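PDB 3RZA: tripeptidase from Staphylococcus aureus subsp. aureus, which probably hydrolyses tripeptides at a two-metal active site, as a member of the M20/M25/M40 peptidase family. Local coordinates for residues T96-T101 with A184-A189; A128-G133 with V360-I365; P199-I204 with E305-G310. All coordinates share one frame; numbering follows the deposited sequence.

Interactions 1 and 2 form one metal centre, their centres about 7 Å apart; both touch the zinc ion and share the water that sits on it. Y362 of interaction 2 reaches back to D186 of interaction 1. Their segments alternate along the chain, 96-101, 128-133, 184-189 and 360-365, so the site is assembled from distant pieces at the ends of strands 93-98 and 355-359, the turn after strand 181-184 and the start of helix 128-147. Interaction 3 lies apart, about 19 Å from interaction 1 and 23 Å from interaction 2, centre to centre. It pairs strands 194-209 and 299-312, and probably belongs where the metal-binding domain passes into the smaller domain found in M20 peptidases.

Interaction 1: residues T96-T101 with A184-A189; sequences TSHMDT and AIDASA. With ZN (zinc ion), chain C.
The H98 ring meets D186 at its edge: the carboxylate carbon CG of D186 lies in the ring plane, while the carboxylate is turned 68° against it. D100, whose carbonyl carbon also lies in the ring plane, occupies the edge on the ND1 side. CD2 of H98 comes within 3.3 Å of OD2 of D186, and the two side chains converge on zinc. NE2 of H98 binds the metal at 2.1 Å; OD1 of D186 matches that distance, whereas OD2 of D186 stands farther off at 2.7 Å. Water 1 and D129 complete the site. The D186 side chain extends away from its own backbone N (chi1 -169°), which carries the carboxylate to the zinc beside H98.

Behind the metal, T96 and A184 pair as parallel strands. The N-H of I185 points almost straight at O of T96 (2.9 Å), and CG2 of T96 packs on CB of A184. S97 OG turns to D130.

At the edge away from zinc, ND1 of H98 donates weakly to OD1 and O of D100, and OD1 of D186 also accepts a bond from Y362. With NE2 on zinc, ND1 keeps its proton for D100; these bonds probably limit rotation of both ligands.

Interaction 2: residues A128-G133 with V360-I365; sequences ADDKAG and VGYEKI. With ZN (zinc ion), chain C; CA (calcium ion), chain D.
OD2 of D129 is bound by calcium at 2.1 Å and has CD1 of I365 lying against it at 3.4 Å. The other carboxylate oxygen, OD1 of D129, holds zinc at 2.1 Å, so one aspartate bridges both metals, and water 1 forms a second bridge, closer to zinc than to calcium. H98 and D186 complete the zinc ligands; E163 and H366 join D129 on calcium.

Y362 packs against D129. CB of D129 sits over one face of its ring, 4.0 Å from the centroid, in a CH-pi contact displaced toward the rim, while CB of V360 covers the opposite face. OD1 of D130 comes up in the ring plane at the edge, 3.8 Å from CE2 of Y362, its carboxylate steeply turned against the ring. CG of Y362 lies between the backbone N and the carbonyl carbon (chi1 45°), which brings one face of the ring against CB of D129 and lets the hydroxyl reach D186. One turn on, CB of A132 packs on CG1 of V360 at 3.6 Å; at the helix start, CB of A128 meets CB of Y362.

The peptide bond between D129 and D130 is cis, a feature known from other M20 peptidases. It probably helps the two neighbouring aspartates point to different partners: D129 goes to the metals, D130 to S97. Sandwiched between D129 and V360, the Y362 ring probably helps hold the bridging carboxylate in position. Bound by both cations, water 1 is probably polarised, consistent with the two-metal hydrolases of this family.

Interaction 3: residues P199-I204 with E305-G310; sequences PTQMLI and EQSYPG. With PEG (di(hydroxyethyl)ether), chain J.
This is an antiparallel strand pairing interrupted by a bulge, between strand 194-209 and strand 299-312, with strand 263-272 along the other side of 194-209. At one end the pairing is regular: N of L203 bonds O of E305 at 2.7 Å, and E305 returns a bond from its N to O of L203 at 3.0 Å. The two side chains lie alongside each other, pointing the same way, and L203 also packs on T257 of the second subunit. M202 faces Q306 as a non-hydrogen-bonded pair, its CE 3.7 Å from OE1 of Q306.

Then the register slips by one residue. Both S307 and Y308 face Q201, whose O accepts from N of S307 and whose N gives to O of Y308 (3.2 Å). A chi1 of 46° brings the Y308 ring against Q201, so that CB of Q201 stands over one face, 3.8 Å from the centroid. At the ring edge, O of P199 lies in the plane, 3.3 Å from CE1 of Y308.

Past the bulge, OG1 of T200 accepts from N of G310, and a water donates to the carbonyls of P199 and P309. On the other edge of strand 305-308, N of Q306 bonds a di(hydroxyethyl)ether, probably from crystallisation. The two residues opposite one make this a classic beta bulge, in a strand pair probably at the base of the M20 lid domain.

Interaction 1: residues T96-T101 with A184-A189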
# COMPACT_ATOMS: atom_id res chain seq x y z
N THR A 96 34.86 14.63 12.18
CA THR A 96 33.44 14.52 12.52
C THR A 96 32.92 13.09 12.57
O THR A 96 33.32 12.25 11.76
CB THR A 96 32.52 15.39 11.60
OG1 THR A 96 31.17 15.37 12.09
CG2 THR A 96 32.51 14.90 10.18
N SER A 97 32.14 12.80 13.61
CA SER A 97 31.32 11.61 13.69
C SER A 97 29.96 12.02 14.18
O SER A 97 29.78 13.14 14.60
CB SER A 97 31.96 10.59 14.65
OG SER A 97 32.90 9.79 13.95
N HIS A 98 28.98 11.13 14.04
CA HIS A 98 27.61 11.40 14.51
C HIS A 98 27.26 10.52 15.71
O HIS A 98 27.64 9.35 15.76
CB HIS A 98 26.59 11.26 13.37
CG HIS A 98 26.46 9.89 12.81
ND1 HIS A 98 25.51 8.99 13.26
CD2 HIS A 98 27.05 9.31 11.74
CE1 HIS A 98 25.58 7.89 12.52
NE2 HIS A 98 26.49 8.07 11.59
N MSE A 99 26.55 11.11 16.68
CA MSE A 99 26.24 10.44 17.95
C MSE A 99 24.96 9.60 17.91
O MSE A 99 24.72 8.81 18.85
CB MSE A 99 26.19 11.47 19.08
CG MSE A 99 24.95 12.31 19.14
SE MSE A 99 25.11 13.66 20.45
CE MSE A 99 26.24 14.89 19.43
N ASP A 100 24.13 9.78 16.87
CA ASP A 100 22.89 9.00 16.71
C ASP A 100 23.10 7.68 15.93
O ASP A 100 24.04 7.53 15.17
CB ASP A 100 21.77 9.82 16.05
CG ASP A 100 22.08 10.25 14.60
OD1 ASP A 100 23.22 10.69 14.34
OD2 ASP A 100 21.19 10.17 13.73
N THR A 101 22.18 6.73 16.18
CA THR A 101 22.12 5.47 15.45
C THR A 101 20.73 5.31 14.83
O THR A 101 19.78 6.00 15.22
CB THR A 101 22.33 4.30 16.40
OG1 THR A 101 21.16 4.15 17.21
CG2 THR A 101 23.52 4.54 17.28
N ALA A 184 35.31 13.07 7.76
CA ALA A 184 34.17 12.38 8.38
C ALA A 184 34.56 10.92 8.60
O ALA A 184 34.87 10.23 7.65
CB ALA A 184 32.95 12.50 7.51
N ILE A 185 34.57 10.49 9.87
CA ILE A 185 34.98 9.14 10.23
C ILE A 185 33.72 8.27 10.18
O ILE A 185 33.16 7.88 11.22
CB ILE A 185 35.67 9.09 11.66
CG1 ILE A 185 36.79 10.17 11.79
CG2 ILE A 185 36.25 7.69 11.95
CD1 ILE A 185 37.33 10.34 13.21
N ASP A 186 33.25 7.99 8.96
CA ASP A 186 31.90 7.45 8.76
C ASP A 186 31.62 6.89 7.32
O ASP A 186 30.55 7.10 6.78
CB ASP A 186 30.85 8.57 9.10
CG ASP A 186 29.41 8.05 9.19
OD1 ASP A 186 29.21 6.91 9.64
OD2 ASP A 186 28.48 8.80 8.83
N ALA A 187 32.58 6.16 6.75
CA ALA A 187 32.40 5.49 5.43
C ALA A 187 32.26 3.97 5.61
O ALA A 187 32.97 3.37 6.43
CB ALA A 187 33.56 5.81 4.52
N SER A 188 31.34 3.35 4.86
CA SER A 188 31.25 1.88 4.73
C SER A 188 32.33 1.41 3.77
O SER A 188 32.08 1.21 2.58
CB SER A 188 29.86 1.44 4.25
OG SER A 188 28.86 1.80 5.18
N ALA A 189 33.53 1.28 4.28
CA ALA A 189 34.69 0.86 3.50
C ALA A 189 35.75 0.39 4.49
O ALA A 189 35.69 0.71 5.67
CB ALA A 189 35.23 2.02 2.62
ZN ZN C . 27.11 6.75 10.02
O HOH W 1 25.90 6.43 8.35

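Interaction 2: residues A128-G133 with V360-I365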
# COMPACT_ATOMS: atom_id res chain seq x y z
N ALA A 128 28.01 0.41 15.94
CA ALA A 128 29.37 0.69 15.41
C ALA A 128 29.34 1.88 14.47
O ALA A 128 30.24 2.71 14.46
CB ALA A 128 29.95 -0.52 14.73
N ASP A 129 28.30 1.91 13.65
CA ASP A 129 27.90 3.09 12.93
C ASP A 129 27.09 4.02 13.89
O ASP A 129 25.88 3.78 14.11
CB ASP A 129 27.08 2.69 11.74
CG ASP A 129 26.67 3.85 10.91
OD1 ASP A 129 27.21 4.96 11.03
OD2 ASP A 129 25.76 3.67 10.08
N ASP A 130 27.69 5.07 14.46
CA ASP A 130 29.04 5.60 14.18
C ASP A 130 29.89 5.75 15.46
O ASP A 130 30.87 6.52 15.49
CB ASP A 130 28.91 6.92 13.43
CG ASP A 130 30.22 7.38 12.76
OD1 ASP A 130 31.04 6.49 12.40
OD2 ASP A 130 30.45 8.62 12.64
N LYS A 131 29.58 4.96 16.48
CA LYS A 131 30.25 5.06 17.76
C LYS A 131 31.71 4.50 17.73
O LYS A 131 32.49 4.82 18.60
CB LYS A 131 29.39 4.43 18.87
CG LYS A 131 28.04 5.18 19.03
CD LYS A 131 27.03 4.49 19.90
CE LYS A 131 25.96 5.49 20.35
NZ LYS A 131 24.79 4.88 21.07
N ALA A 132 32.05 3.69 16.71
CA ALA A 132 33.45 3.34 16.39
C ALA A 132 34.25 4.60 16.11
O ALA A 132 35.36 4.77 16.64
CB ALA A 132 33.52 2.38 15.19
N GLY A 133 33.68 5.49 15.31
CA GLY A 133 34.25 6.79 15.05
C GLY A 133 34.45 7.64 16.29
O GLY A 133 35.52 8.20 16.50
N VAL A 360 35.48 3.18 8.10
CA VAL A 360 35.41 2.76 9.49
C VAL A 360 35.58 1.21 9.64
O VAL A 360 35.93 0.72 10.73
CB VAL A 360 34.08 3.24 10.15
CG1 VAL A 360 33.98 2.80 11.63
CG2 VAL A 360 33.96 4.75 10.05
N GLY A 361 35.29 0.44 8.58
CA GLY A 361 35.36 -1.02 8.64
C GLY A 361 34.20 -1.71 9.38
O GLY A 361 34.21 -2.94 9.54
N TYR A 362 33.17 -0.95 9.77
CA TYR A 362 31.96 -1.54 10.35
C TYR A 362 31.21 -2.34 9.26
O TYR A 362 31.42 -2.11 8.05
CB TYR A 362 31.05 -0.51 11.07
CG TYR A 362 30.79 0.83 10.37
CD1 TYR A 362 30.48 0.92 8.99
CD2 TYR A 362 30.77 2.02 11.10
CE1 TYR A 362 30.22 2.14 8.38
CE2 TYR A 362 30.50 3.26 10.46
CZ TYR A 362 30.22 3.29 9.10
OH TYR A 362 29.93 4.48 8.43
N GLU A 363 30.42 -3.32 9.68
CA GLU A 363 29.81 -4.27 8.74
C GLU A 363 28.36 -4.55 9.08
O GLU A 363 27.99 -4.54 10.25
CB GLU A 363 30.60 -5.56 8.76
CG GLU A 363 31.96 -5.47 8.02
CD GLU A 363 32.71 -6.80 8.02
OE1 GLU A 363 32.32 -7.69 8.82
OE2 GLU A 363 33.67 -6.96 7.22
N LYS A 364 27.56 -4.81 8.03
CA LYS A 364 26.13 -5.10 8.15
C LYS A 364 25.40 -4.02 8.96
O LYS A 364 24.53 -4.33 9.81
CB LYS A 364 25.91 -6.50 8.74
CG LYS A 364 26.58 -7.62 7.95
CD LYS A 364 25.69 -8.88 7.93
CE LYS A 364 26.31 -10.00 7.13
NZ LYS A 364 27.43 -10.58 7.89
N ILE A 365 25.75 -2.76 8.68
CA ILE A 365 25.20 -1.62 9.44
C ILE A 365 23.71 -1.48 9.13
O ILE A 365 23.24 -1.96 8.12
CB ILE A 365 25.99 -0.28 9.19
CG1 ILE A 365 25.87 0.21 7.72
CG2 ILE A 365 27.46 -0.46 9.59
CD1 ILE A 365 26.49 1.62 7.48
ZN ZN C . 27.11 6.75 10.02
CA CA D . 24.19 4.79 9.32
O HOH W 1 25.90 6.43 8.35

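Interaction 3: residues P199-I204 with E305-G310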
# COMPACT_ATOMS: atom_id res chain seq x y z
N PRO A 199 27.59 11.18 -4.30
CA PRO A 199 26.63 11.72 -5.27
C PRO A 199 25.67 12.75 -4.67
O PRO A 199 25.59 12.90 -3.42
CB PRO A 199 25.85 10.49 -5.69
CG PRO A 199 25.75 9.71 -4.41
CD PRO A 199 27.03 9.99 -3.63
N THR A 200 24.99 13.48 -5.55
CA THR A 200 23.71 14.18 -5.23
C THR A 200 22.58 13.16 -5.14
O THR A 200 22.45 12.35 -6.02
CB THR A 200 23.36 15.23 -6.31
OG1 THR A 200 24.44 16.15 -6.45
CG2 THR A 200 22.08 16.02 -5.95
N GLN A 201 21.81 13.15 -4.05
CA GLN A 201 20.57 12.37 -3.97
C GLN A 201 19.40 13.33 -3.99
O GLN A 201 19.44 14.35 -3.32
CB GLN A 201 20.49 11.51 -2.72
CG GLN A 201 19.35 10.43 -2.79
CD GLN A 201 18.47 10.32 -1.53
OE1 GLN A 201 17.27 10.18 -1.63
NE2 GLN A 201 19.08 10.30 -0.36
N MSE A 202 18.38 12.99 -4.78
CA MSE A 202 17.09 13.65 -4.74
C MSE A 202 15.96 12.64 -4.48
O MSE A 202 16.03 11.51 -4.96
CB MSE A 202 16.85 14.39 -6.05
CG MSE A 202 17.87 15.48 -6.29
SE MSE A 202 17.31 16.74 -7.57
CE MSE A 202 18.93 17.84 -7.69
N LEU A 203 14.95 13.06 -3.72
CA LEU A 203 13.69 12.32 -3.55
C LEU A 203 12.73 12.84 -4.60
O LEU A 203 12.73 14.05 -4.87
CB LEU A 203 13.09 12.54 -2.15
CG LEU A 203 13.93 12.17 -0.90
CD1 LEU A 203 13.18 12.54 0.39
CD2 LEU A 203 14.31 10.71 -0.90
N ILE A 204 12.01 11.93 -5.27
CA ILE A 204 10.92 12.31 -6.18
C ILE A 204 9.69 11.51 -5.76
O ILE A 204 9.75 10.29 -5.61
CB ILE A 204 11.28 12.11 -7.69
CG1 ILE A 204 10.06 12.36 -8.59
CG2 ILE A 204 11.84 10.74 -7.94
CD1 ILE A 204 10.40 12.68 -10.05
N GLU A 305 12.73 16.83 -3.82
CA GLU A 305 13.49 17.35 -2.69
C GLU A 305 14.94 16.88 -2.83
O GLU A 305 15.17 15.71 -3.09
CB GLU A 305 12.88 16.82 -1.42
CG GLU A 305 13.29 17.51 -0.19
CD GLU A 305 12.87 16.73 1.03
OE1 GLU A 305 11.66 16.49 1.17
OE2 GLU A 305 13.76 16.31 1.80
N GLN A 306 15.91 17.79 -2.67
CA GLN A 306 17.33 17.39 -2.62
C GLN A 306 17.65 16.91 -1.22
O GLN A 306 17.59 17.69 -0.28
CB GLN A 306 18.25 18.54 -3.01
CG GLN A 306 19.76 18.14 -3.00
CD GLN A 306 20.63 19.20 -3.59
OE1 GLN A 306 20.57 19.47 -4.80
NE2 GLN A 306 21.45 19.81 -2.77
N SER A 307 18.00 15.64 -1.07
CA SER A 307 18.45 15.12 0.24
C SER A 307 19.84 15.66 0.64
O SER A 307 20.05 16.11 1.76
CB SER A 307 18.48 13.59 0.23
OG SER A 307 17.24 13.04 -0.19
N TYR A 308 20.79 15.62 -0.30
CA TYR A 308 22.12 16.19 -0.06
C TYR A 308 22.83 16.44 -1.39
O TYR A 308 22.52 15.78 -2.37
CB TYR A 308 22.97 15.27 0.85
CG TYR A 308 22.92 13.80 0.46
CD1 TYR A 308 23.74 13.31 -0.55
CD2 TYR A 308 22.08 12.92 1.10
CE1 TYR A 308 23.70 11.97 -0.93
CE2 TYR A 308 22.04 11.55 0.73
CZ TYR A 308 22.87 11.10 -0.29
OH TYR A 308 22.85 9.81 -0.72
N PRO A 309 23.78 17.40 -1.42
CA PRO A 309 24.53 17.64 -2.65
C PRO A 309 25.78 16.76 -2.76
O PRO A 309 26.40 16.44 -1.75
CB PRO A 309 24.89 19.12 -2.57
CG PRO A 309 25.02 19.39 -1.09
CD PRO A 309 24.13 18.38 -0.37
N GLY A 310 26.15 16.43 -4.00
CA GLY A 310 27.36 15.67 -4.28
C GLY A 310 28.61 16.50 -4.22
O GLY A 310 28.54 17.72 -4.19
C1 PEG J . 14.92 22.00 -4.47
O1 PEG J . 15.31 21.39 -5.71
C2 PEG J . 14.36 20.95 -3.52
O2 PEG J . 15.22 20.82 -2.37
C3 PEG J . 14.51 20.67 -1.13
O HOH W 2 27.25 13.92 -1.25